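Local coordinates for effector protein hopAB2 (Pseudomonas syringae pv. tomato, PDB 3HGL) that is recognised by the tomato Pto resistance protein, eliciting a hypersensitive response, and acts in susceptible plants as a virulence factor that suppresses plant immunity, at residues S11-Q14 and Q15-E19; E19-I23 and S24-N28. All coordinates share one frame; numbering follows the deposited sequence.

Both contacts are local, and together they follow the chain from the end of helix 5-18 through a short loop into helix 23-35. Interaction 1 lies within the first helix and is partly buried, with Ile12, Val13 and Leu16 facing the interior and a glutamine amide that bonds across to helix 43-52. Interaction 2 is a surface contact, ruled by a carboxylate and backbone N-H groups where the next helix starts; Thr26 is its buried member. They share Glu19 and touch where Leu16 CD1 packs on Thr26 CG2 (3.9 Å) and Leu16 CB on Ile23 CG2 (4.0 Å). Apolar packing along one helix thus gives way to polar capping of the next.

Interaction 1 (S11-Q14 and Q15-E19); sequences SIVQ and QLVSE
The flat amide of Gln15 reaches back to Ser11 through a water, which donates to Gln15 OE1 at 2.6 Å, tilted to one side of the amide plane by about 35°, and gives a second, weak bond to Ser11 O. At the other end the amide works along its edge: NE2 of Gln15 donates to OE2 of Glu19 (3.1 Å), and this partner lies close to the amide plane, met nearly along its own C-O axis. His52 also bonds to OE1 and Gln51 to NE2, both from helix 43-52, and these several partners should fix the rotation of the amide. With CG anti to the backbone N (chi1 -178°) and the chain extended beyond it, Gln15 can span the gap to that helix.

The contact runs along the last turns of helix 5-18, in the region of the effector that interacts with Pto, and Glu19 is the first residue beyond the helix. The regular i to i+4 backbone bonds run through here, the straightest from Val17 N to Val13 O, with an N-H...O angle of 176°. Alongside the same oxygen lies a methyl, Val17 CG2, 3.2 Å from Val13 O.

On the inner side, Ile12 and Leu16 lie side by side and point the same way, Ile12 CG2 meeting Leu16 CD1 at 4.0 Å. One residue further round the helix, CG1 of the buried Val13 approaches CG2 of Val17, which is at the surface, at 4.2 Å. Ile12 and Val13 also pack on helix 66-80, through Leu71 and through Ala74, Leu75 and Ala78 respectively, whereas Leu16 turns to Ile48 of helix 43-52 and to Ile23 and Thr26 of helix 23-35.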
loop_
_atom_site.group_PDB
_atom_site.type_symbol
_atom_site.label_atom_id
_atom_site.label_comp_id
_atom_site.label_asym_id
_atom_site.label_seq_id
_atom_site.Cartn_x
_atom_site.Cartn_y
_atom_site.Cartn_z
ATOM N N SER A 11 4.434 5.064 8.160
ATOM C CA SER A 11 5.428 5.798 7.382
ATOM C C SER A 11 5.125 5.725 5.890
ATOM O O SER A 11 5.360 6.683 5.151
ATOM C CB SER A 11 6.831 5.247 7.650
ATOM O OG SER A 11 7.210 5.484 8.999
ATOM N N ILE A 12 4.610 4.582 5.444
ATOM C CA ILE A 12 4.269 4.421 4.034
ATOM C C ILE A 12 3.151 5.397 3.672
ATOM O O ILE A 12 3.175 6.005 2.604
ATOM C CB ILE A 12 3.817 2.979 3.722
ATOM C CG1 ILE A 12 5.006 2.023 3.871
ATOM C CG2 ILE A 12 3.236 2.909 2.309
ATOM C CD1 ILE A 12 4.640 0.547 3.764
ATOM N N VAL A 13 2.173 5.551 4.560
ATOM C CA VAL A 13 1.080 6.483 4.301
ATOM C C VAL A 13 1.669 7.887 4.149
ATOM O O VAL A 13 1.326 8.620 3.224
ATOM C CB VAL A 13 0.045 6.480 5.450
ATOM C CG1 VAL A 13 -0.961 7.615 5.259
ATOM C CG2 VAL A 13 -0.682 5.142 5.483
ATOM N N GLN A 14 2.574 8.248 5.057
ATOM C CA GLN A 14 3.225 9.554 5.020
ATOM C C GLN A 14 3.944 9.744 3.691
ATOM O O GLN A 14 3.856 10.807 3.071
ATOM C CB GLN A 14 4.234 9.674 6.167
ATOM C CG GLN A 14 3.612 9.645 7.549
ATOM C CD GLN A 14 2.832 10.905 7.851
ATOM O OE1 GLN A 14 3.401 11.993 7.937
ATOM N NE2 GLN A 14 1.522 10.769 8.005
ATOM N N GLN A 15 4.654 8.708 3.255
ATOM C CA GLN A 15 5.390 8.772 1.997
ATOM C C GLN A 15 4.437 8.981 0.818
ATOM O O GLN A 15 4.692 9.817 -0.050
ATOM C CB GLN A 15 6.205 7.489 1.791
ATOM C CG GLN A 15 7.051 7.491 0.520
ATOM C CD GLN A 15 7.979 6.291 0.427
ATOM O OE1 GLN A 15 7.885 5.355 1.220
ATOM N NE2 GLN A 15 8.878 6.311 -0.557
ATOM N N LEU A 16 3.343 8.225 0.790
ATOM C CA LEU A 16 2.365 8.349 -0.288
ATOM C C LEU A 16 1.820 9.771 -0.370
ATOM O O LEU A 16 1.812 10.383 -1.437
ATOM C CB LEU A 16 1.209 7.369 -0.068
ATOM C CG LEU A 16 1.554 5.901 -0.349
ATOM C CD1 LEU A 16 0.503 4.988 0.265
ATOM C CD2 LEU A 16 1.657 5.685 -1.860
ATOM N N VAL A 17 1.358 10.286 0.763
ATOM C CA VAL A 17 0.807 11.632 0.826
ATOM C C VAL A 17 1.851 12.650 0.377
ATOM O O VAL A 17 1.583 13.496 -0.475
ATOM C CB VAL A 17 0.343 11.977 2.263
ATOM C CG1 VAL A 17 -0.188 13.405 2.318
ATOM C CG2 VAL A 17 -0.735 10.994 2.711
ATOM N N SER A 18 3.049 12.552 0.942
ATOM C CA SER A 18 4.129 13.470 0.605
ATOM C C SER A 18 4.439 13.483 -0.890
ATOM O O SER A 18 4.718 14.534 -1.464
ATOM C CB SER A 18 5.393 13.102 1.389
ATOM O OG SER A 18 6.466 13.962 1.051
ATOM N N GLU A 19 4.380 12.319 -1.526
ATOM C CA GLU A 19 4.680 12.248 -2.948
ATOM C C GLU A 19 3.503 12.579 -3.869
ATOM O O GLU A 19 3.597 12.437 -5.088
ATOM C CB GLU A 19 5.290 10.880 -3.279
ATOM C CG GLU A 19 6.687 10.733 -2.682
ATOM C CD GLU A 19 7.408 9.480 -3.113
ATOM O OE1 GLU A 19 7.363 9.152 -4.317
ATOM O OE2 GLU A 19 8.038 8.827 -2.251
HETATM O O HOH W 1 7.705 5.391 3.842
#

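Interaction 2 (E19-I23 and S24-N28); sequences EGADI and SHTRN
Asp22 holds Ser24 with its carboxylate and leans on His25 on the way there. Its CB lies 4.1 Å from His25 CB, and the two side chains cross at about a right angle. With CG anti to the backbone N (chi1 167°), the carboxylate is carried forward to the first turn of helix 23-35, Asp22 CG coming within 3.3 Å of Ser24 OG. There OD1 of Asp22 accepts two bonds from one residue. The hydroxyl OG of Ser24 donates to it at 2.7 Å on the syn side, somewhat out of the carboxylate plane, while the backbone N of Ser24 approaches Asp22 OD1 at 3.1 Å from above that plane. The hydroxyl gets there because it is folded back between the backbone N and the carbonyl carbon of its own residue (chi1 68°). The other oxygen, Asp22 OD2, has Ser24 OG at 3.2 Å and His25 CB at 3.5 Å.

The main chain of Asp22 adds to the grip: its O accepts from Thr26 N at 3.0 Å, with a weak second bond from His25 N. The His25 ring leads away from the contact, whereas Thr26 is buried in it; His25 ND1 and Thr26 OG1 both bond to Glu45 OE2. Ile23 O takes the next helical bond, from Arg27 N, and the aliphatic part of Arg27 runs past it, CG lying 3.2 Å from Ile23 O, and bends only further out. Beyond, Arg27 and Ile23 both pack against Val79 of helix 66-80.

A negative carboxylate beside the first N-H groups would probably interact favourably with the helix dipole. The chain has just left helix 5-18 through a Schellman motif with Gly20 at positive phi, and Asp22 then opens helix 23-35 as an aspartate N-cap, its OD1 accepting from Ser24 N.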
loop_
_atom_site.group_PDB
_atom_site.type_symbol
_atom_site.label_atom_id
_atom_site.label_comp_id
_atom_site.label_asym_id
_atom_site.label_seq_id
_atom_site.Cartn_x
_atom_site.Cartn_y
_atom_site.Cartn_z
ATOM N N GLU A 19 4.380 12.319 -1.526
ATOM C CA GLU A 19 4.680 12.248 -2.948
ATOM C C GLU A 19 3.503 12.579 -3.869
ATOM O O GLU A 19 3.597 12.437 -5.088
ATOM C CB GLU A 19 5.290 10.880 -3.279
ATOM C CG GLU A 19 6.687 10.733 -2.682
ATOM C CD GLU A 19 7.408 9.480 -3.113
ATOM O OE1 GLU A 19 7.363 9.152 -4.317
ATOM O OE2 GLU A 19 8.038 8.827 -2.251
ATOM N N GLY A 20 2.402 13.038 -3.283
ATOM C CA GLY A 20 1.245 13.418 -4.076
ATOM C C GLY A 20 0.354 12.299 -4.580
ATOM O O GLY A 20 -0.395 12.488 -5.540
ATOM N N ALA A 21 0.419 11.131 -3.949
ATOM C CA ALA A 21 -0.420 10.015 -4.374
ATOM C C ALA A 21 -1.847 10.220 -3.879
ATOM O O ALA A 21 -2.070 10.861 -2.852
ATOM C CB ALA A 21 0.139 8.700 -3.829
ATOM N N ASP A 22 -2.815 9.695 -4.623
ATOM C CA ASP A 22 -4.219 9.785 -4.231
ATOM C C ASP A 22 -4.475 8.525 -3.400
ATOM O O ASP A 22 -4.744 7.453 -3.948
ATOM C CB ASP A 22 -5.105 9.804 -5.482
ATOM C CG ASP A 22 -6.573 9.575 -5.169
ATOM O OD1 ASP A 22 -6.969 9.703 -3.992
ATOM O OD2 ASP A 22 -7.338 9.279 -6.114
ATOM N N ILE A 23 -4.386 8.646 -2.078
ATOM C CA ILE A 23 -4.555 7.472 -1.233
ATOM C C ILE A 23 -5.908 6.774 -1.298
ATOM O O ILE A 23 -6.022 5.621 -0.876
ATOM C CB ILE A 23 -4.171 7.764 0.246
ATOM C CG1 ILE A 23 -4.954 8.954 0.789
ATOM C CG2 ILE A 23 -2.674 8.031 0.338
ATOM C CD1 ILE A 23 -4.765 9.147 2.290
ATOM N N SER A 24 -6.933 7.445 -1.821
ATOM C CA SER A 24 -8.230 6.783 -1.949
ATOM C C SER A 24 -8.029 5.750 -3.063
ATOM O O SER A 24 -8.543 4.634 -2.998
ATOM C CB SER A 24 -9.348 7.782 -2.318
ATOM O OG SER A 24 -9.196 8.307 -3.631
ATOM N N HIS A 25 -7.254 6.129 -4.075
ATOM C CA HIS A 25 -6.952 5.224 -5.182
ATOM C C HIS A 25 -6.011 4.120 -4.691
ATOM O O HIS A 25 -6.142 2.959 -5.071
ATOM C CB HIS A 25 -6.303 5.993 -6.344
ATOM C CG HIS A 25 -5.809 5.115 -7.457
ATOM N ND1 HIS A 25 -4.539 4.579 -7.476
ATOM C CD2 HIS A 25 -6.425 4.659 -8.574
ATOM C CE1 HIS A 25 -4.391 3.833 -8.556
ATOM N NE2 HIS A 25 -5.522 3.863 -9.239
ATOM N N THR A 26 -5.067 4.481 -3.829
ATOM C CA THR A 26 -4.130 3.490 -3.313
ATOM C C THR A 26 -4.890 2.427 -2.523
ATOM O O THR A 26 -4.558 1.247 -2.595
ATOM C CB THR A 26 -3.059 4.141 -2.419
ATOM O OG1 THR A 26 -2.493 5.258 -3.112
ATOM C CG2 THR A 26 -1.945 3.138 -2.099
ATOM N N ARG A 27 -5.912 2.839 -1.773
ATOM C CA ARG A 27 -6.700 1.876 -1.006
ATOM C C ARG A 27 -7.344 0.858 -1.945
ATOM O O ARG A 27 -7.360 -0.338 -1.656
ATOM C CB ARG A 27 -7.809 2.569 -0.204
ATOM C CG ARG A 27 -7.339 3.415 0.970
ATOM C CD ARG A 27 -8.542 3.839 1.827
ATOM N NE ARG A 27 -9.209 2.679 2.412
ATOM C CZ ARG A 27 -10.494 2.649 2.756
ATOM N NH1 ARG A 27 -11.254 3.717 2.571
ATOM N NH2 ARG A 27 -11.022 1.551 3.285
ATOM N N ASN A 28 -7.889 1.334 -3.062
ATOM C CA ASN A 28 -8.527 0.440 -4.032
ATOM C C ASN A 28 -7.545 -0.558 -4.605
ATOM O O ASN A 28 -7.847 -1.748 -4.720
ATOM C CB ASN A 28 -9.123 1.215 -5.206
ATOM C CG ASN A 28 -10.231 2.137 -4.793
ATOM O OD1 ASN A 28 -10.926 1.886 -3.814
ATOM N ND2 ASN A 28 -10.420 3.214 -5.553
#